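Local coordinates for invasion-associated protein B (Bartonella henselae, PDB 3DTD), which is of unknown molecular function but, as a member of the invasion-associated locus B family, probably contributes to the bacterium's entry into host cells, at residues K42-Q50 / V59-N67. Sequence-based numbering, arbitrary orientation.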
loop_
_atom_site.group_PDB
_atom_site.type_symbol
_atom_site.label_atom_id
_atom_site.label_comp_id
_atom_site.label_asym_id
_atom_site.label_seq_id
_atom_site.Cartn_x
_atom_site.Cartn_y
_atom_site.Cartn_z
ATOM N N LYS C 42 -41.281 -13.882 -7.242
ATOM C CA LYS C 42 -42.109 -12.895 -6.551
ATOM C C LYS C 42 -41.298 -11.757 -5.945
ATOM O O LYS C 42 -40.220 -11.976 -5.382
ATOM C CB LYS C 42 -42.973 -13.568 -5.473
ATOM C CG LYS C 42 -43.961 -14.637 -5.983
ATOM C CD LYS C 42 -45.169 -14.041 -6.719
ATOM C CE LYS C 42 -45.067 -14.220 -8.235
ATOM N NZ LYS C 42 -46.117 -13.460 -8.973
ATOM N N LYS C 43 -41.829 -10.541 -6.076
ATOM C CA LYS C 43 -41.235 -9.351 -5.472
ATOM C C LYS C 43 -41.429 -9.398 -3.961
ATOM O O LYS C 43 -42.558 -9.428 -3.469
ATOM C CB LYS C 43 -41.846 -8.077 -6.068
ATOM C CG LYS C 43 -41.157 -6.781 -5.645
ATOM C CD LYS C 43 -41.176 -5.758 -6.773
ATOM C CE LYS C 43 -40.666 -4.397 -6.319
ATOM N NZ LYS C 43 -41.735 -3.591 -5.665
ATOM N N VAL C 44 -40.311 -9.442 -3.241
ATOM C CA VAL C 44 -40.305 -9.515 -1.785
ATOM C C VAL C 44 -39.708 -8.227 -1.216
ATOM O O VAL C 44 -38.590 -7.836 -1.555
ATOM C CB VAL C 44 -39.533 -10.768 -1.269
ATOM C CG1 VAL C 44 -39.430 -10.769 0.258
ATOM C CG2 VAL C 44 -40.205 -12.052 -1.746
ATOM N N CYS C 45 -40.470 -7.571 -0.353
ATOM C CA CYS C 45 -40.033 -6.333 0.266
ATOM C C CYS C 45 -39.806 -6.532 1.751
ATOM O O CYS C 45 -40.627 -7.130 2.441
ATOM C CB CYS C 45 -41.052 -5.224 0.016
ATOM S SG CYS C 45 -41.260 -4.824 -1.729
ATOM N N PHE C 46 -38.676 -6.038 2.238
ATOM C CA PHE C 46 -38.361 -6.151 3.653
ATOM C C PHE C 46 -38.120 -4.812 4.345
ATOM O O PHE C 46 -37.734 -3.823 3.726
ATOM C CB PHE C 46 -37.230 -7.164 3.925
ATOM C CG PHE C 46 -35.932 -6.858 3.226
ATOM C CD1 PHE C 46 -34.910 -6.191 3.895
ATOM C CD2 PHE C 46 -35.712 -7.276 1.911
ATOM C CE1 PHE C 46 -33.695 -5.916 3.260
ATOM C CE2 PHE C 46 -34.506 -7.001 1.264
ATOM C CZ PHE C 46 -33.493 -6.321 1.944
ATOM N N MET C 47 -38.360 -4.827 5.649
ATOM C CA MET C 47 -38.360 -3.669 6.517
ATOM C C MET C 47 -37.196 -3.861 7.469
ATOM O O MET C 47 -37.135 -4.875 8.159
ATOM C CB MET C 47 -39.653 -3.730 7.311
ATOM C CG MET C 47 -40.242 -2.450 7.758
ATOM S SD MET C 47 -41.776 -2.822 8.643
ATOM C CE MET C 47 -41.477 -1.749 10.026
ATOM N N HIS C 48 -36.263 -2.917 7.519
ATOM C CA HIS C 48 -35.056 -3.140 8.323
ATOM C C HIS C 48 -34.490 -1.930 9.053
ATOM O O HIS C 48 -34.747 -0.790 8.686
ATOM C CB HIS C 48 -33.964 -3.846 7.506
ATOM C CG HIS C 48 -33.525 -3.087 6.295
ATOM N ND1 HIS C 48 -32.381 -2.322 6.273
ATOM C CD2 HIS C 48 -34.080 -2.971 5.066
ATOM C CE1 HIS C 48 -32.244 -1.775 5.080
ATOM N NE2 HIS C 48 -33.263 -2.150 4.330
ATOM N N ARG C 49 -33.718 -2.223 10.098
ATOM C CA ARG C 49 -33.132 -1.234 10.994
ATOM C C ARG C 49 -31.851 -1.797 11.630
ATOM O O ARG C 49 -31.843 -2.927 12.119
ATOM C CB ARG C 49 -34.149 -0.864 12.084
ATOM C CG ARG C 49 -33.589 -0.101 13.278
ATOM C CD ARG C 49 -33.710 1.394 13.079
ATOM N NE ARG C 49 -32.804 2.144 13.944
ATOM C CZ ARG C 49 -32.011 3.132 13.539
ATOM N NH1 ARG C 49 -32.004 3.530 12.272
ATOM N NH2 ARG C 49 -31.233 3.735 14.419
ATOM N N GLN C 50 -30.782 -1.043 11.630
ATOM C CA GLN C 50 -29.673 -1.414 12.439
ATOM C C GLN C 50 -29.319 -0.387 13.445
ATOM O O GLN C 50 -29.566 0.749 13.258
ATOM C CB GLN C 50 -28.497 -1.865 11.607
ATOM C CG GLN C 50 -27.876 -0.835 10.825
ATOM C CD GLN C 50 -26.981 -1.379 9.785
ATOM O OE1 GLN C 50 -26.293 -0.650 9.143
ATOM N NE2 GLN C 50 -26.990 -2.662 9.611
ATOM N N VAL C 59 -24.267 -3.286 16.264
ATOM C CA VAL C 59 -24.369 -4.129 17.455
ATOM C C VAL C 59 -25.633 -4.997 17.386
ATOM O O VAL C 59 -25.604 -6.189 17.705
ATOM C CB VAL C 59 -24.357 -3.265 18.747
ATOM C CG1 VAL C 59 -24.410 -4.122 20.001
ATOM C CG2 VAL C 59 -23.127 -2.374 18.782
ATOM N N VAL C 60 -26.730 -4.388 16.948
ATOM C CA VAL C 60 -28.005 -5.080 16.807
ATOM C C VAL C 60 -28.702 -4.668 15.496
ATOM O O VAL C 60 -28.601 -3.522 15.074
ATOM C CB VAL C 60 -28.889 -4.933 18.108
ATOM C CG1 VAL C 60 -29.023 -3.494 18.530
ATOM C CG2 VAL C 60 -30.255 -5.564 17.962
ATOM N N ALA C 61 -29.346 -5.629 14.836
ATOM C CA ALA C 61 -30.057 -5.398 13.581
ATOM C C ALA C 61 -31.390 -6.150 13.571
ATOM O O ALA C 61 -31.543 -7.172 14.236
ATOM C CB ALA C 61 -29.196 -5.813 12.388
ATOM N N MET C 62 -32.357 -5.628 12.825
ATOM C CA MET C 62 -33.665 -6.256 12.706
ATOM C C MET C 62 -34.141 -6.168 11.266
ATOM O O MET C 62 -34.096 -5.102 10.672
ATOM C CB MET C 62 -34.673 -5.599 13.659
ATOM C CG MET C 62 -36.107 -6.126 13.526
ATOM S SD MET C 62 -37.193 -5.746 14.913
ATOM C CE MET C 62 -36.558 -6.917 16.101
ATOM N N SER C 63 -34.577 -7.298 10.713
ATOM C CA SER C 63 -35.130 -7.349 9.361
ATOM C C SER C 63 -36.454 -8.103 9.387
ATOM O O SER C 63 -36.555 -9.163 10.003
ATOM C CB SER C 63 -34.146 -8.010 8.393
ATOM O OG SER C 63 -34.462 -7.691 7.046
ATOM N N VAL C 64 -37.461 -7.551 8.713
ATOM C CA VAL C 64 -38.847 -7.986 8.884
ATOM C C VAL C 64 -39.635 -7.974 7.561
ATOM O O VAL C 64 -39.479 -7.062 6.748
ATOM C CB VAL C 64 -39.525 -7.158 10.033
ATOM C CG1 VAL C 64 -40.890 -6.603 9.653
ATOM C CG2 VAL C 64 -39.574 -7.969 11.321
ATOM N N VAL C 65 -40.436 -9.019 7.342
ATOM C CA VAL C 65 -41.342 -9.100 6.192
ATOM C C VAL C 65 -42.799 -9.234 6.629
ATOM O O VAL C 65 -43.087 -9.689 7.739
ATOM C CB VAL C 65 -40.992 -10.269 5.213
ATOM C CG1 VAL C 65 -39.668 -10.019 4.520
ATOM C CG2 VAL C 65 -40.991 -11.627 5.924
ATOM N N LEU C 66 -43.704 -8.824 5.745
ATOM C CA LEU C 66 -45.136 -8.994 5.936
ATOM C C LEU C 66 -45.590 -10.208 5.123
ATOM O O LEU C 66 -45.536 -10.198 3.886
ATOM C CB LEU C 66 -45.884 -7.746 5.457
ATOM C CG LEU C 66 -47.251 -7.294 5.994
ATOM C CD1 LEU C 66 -48.071 -6.793 4.824
ATOM C CD2 LEU C 66 -48.041 -8.326 6.809
ATOM N N ASN C 67 -46.033 -11.248 5.821
ATOM C CA ASN C 67 -46.481 -12.473 5.162
ATOM C C ASN C 67 -47.897 -12.351 4.614
ATOM O O ASN C 67 -48.662 -11.472 5.033
ATOM C CB ASN C 67 -46.365 -13.674 6.104
ATOM C CG ASN C 67 -44.945 -13.911 6.571
ATOM O OD1 ASN C 67 -44.087 -14.333 5.796
ATOM N ND2 ASN C 67 -44.688 -13.637 7.845
HETATM O O HOH W 1 -43.267 -7.595 3.212
#
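Met47 and Val64 face each other as a hydrogen-bonded antiparallel pair, Met47 N giving its hydrogen to Val64 O at 2.7 Å and Val64 N returning a more bent bond (136° at the hydrogen) to Met47 O. Two residues on, Arg49 and Met62 repeat the exchange, with Met62 N 2.8 Å from Arg49 O. Between these pairs the strands close in at His48 and Ser63, where the CA of His48 approaches Met62 O at 3.2 Å in a CA-H...O contact. On the Cys45 side of Met47 the direct bonding gives way to a water, which donates to Cys45 O and accepts from Leu66 N.

The side chain of Met47 runs alongside that of Val64 at its root. Its CB sits 3.4 Å from Val64 O and 3.9 Å from Val64 CG1, and CG, anti to the backbone N (chi1 -151°), carries the chain away from strand 59-66. SD still passes 4.0 Å from the same methyl; past it the chain bends, and CE leaves the neighbouring strand while the side chain packs on Trp32 and on Phe155 of helix 155-168. Met62 and Val64, on the same face, meet Ile115 of strand 110-117, and both are buried, as is Met47.

The other face carries Phe46, His48, Ser63 and Val65. Ser63 OG comes obliquely to the Phe46 ring, 3.5 Å from CD1, while Val65 CG1 rests against Phe46 CB. The His48 ring turns from the partner strand, its NE2 hydrogen-bonded to Asn35 of the adjoining strand 32-39, to which the Cys45-Cys36 disulfide also ties this strand. Past Gln50, toward the turn, Val59 and Val60 both pair with Glu51, forming a classic beta bulge. The whole is an antiparallel beta hairpin, its two strands central in the larger sheet of the IalB domain.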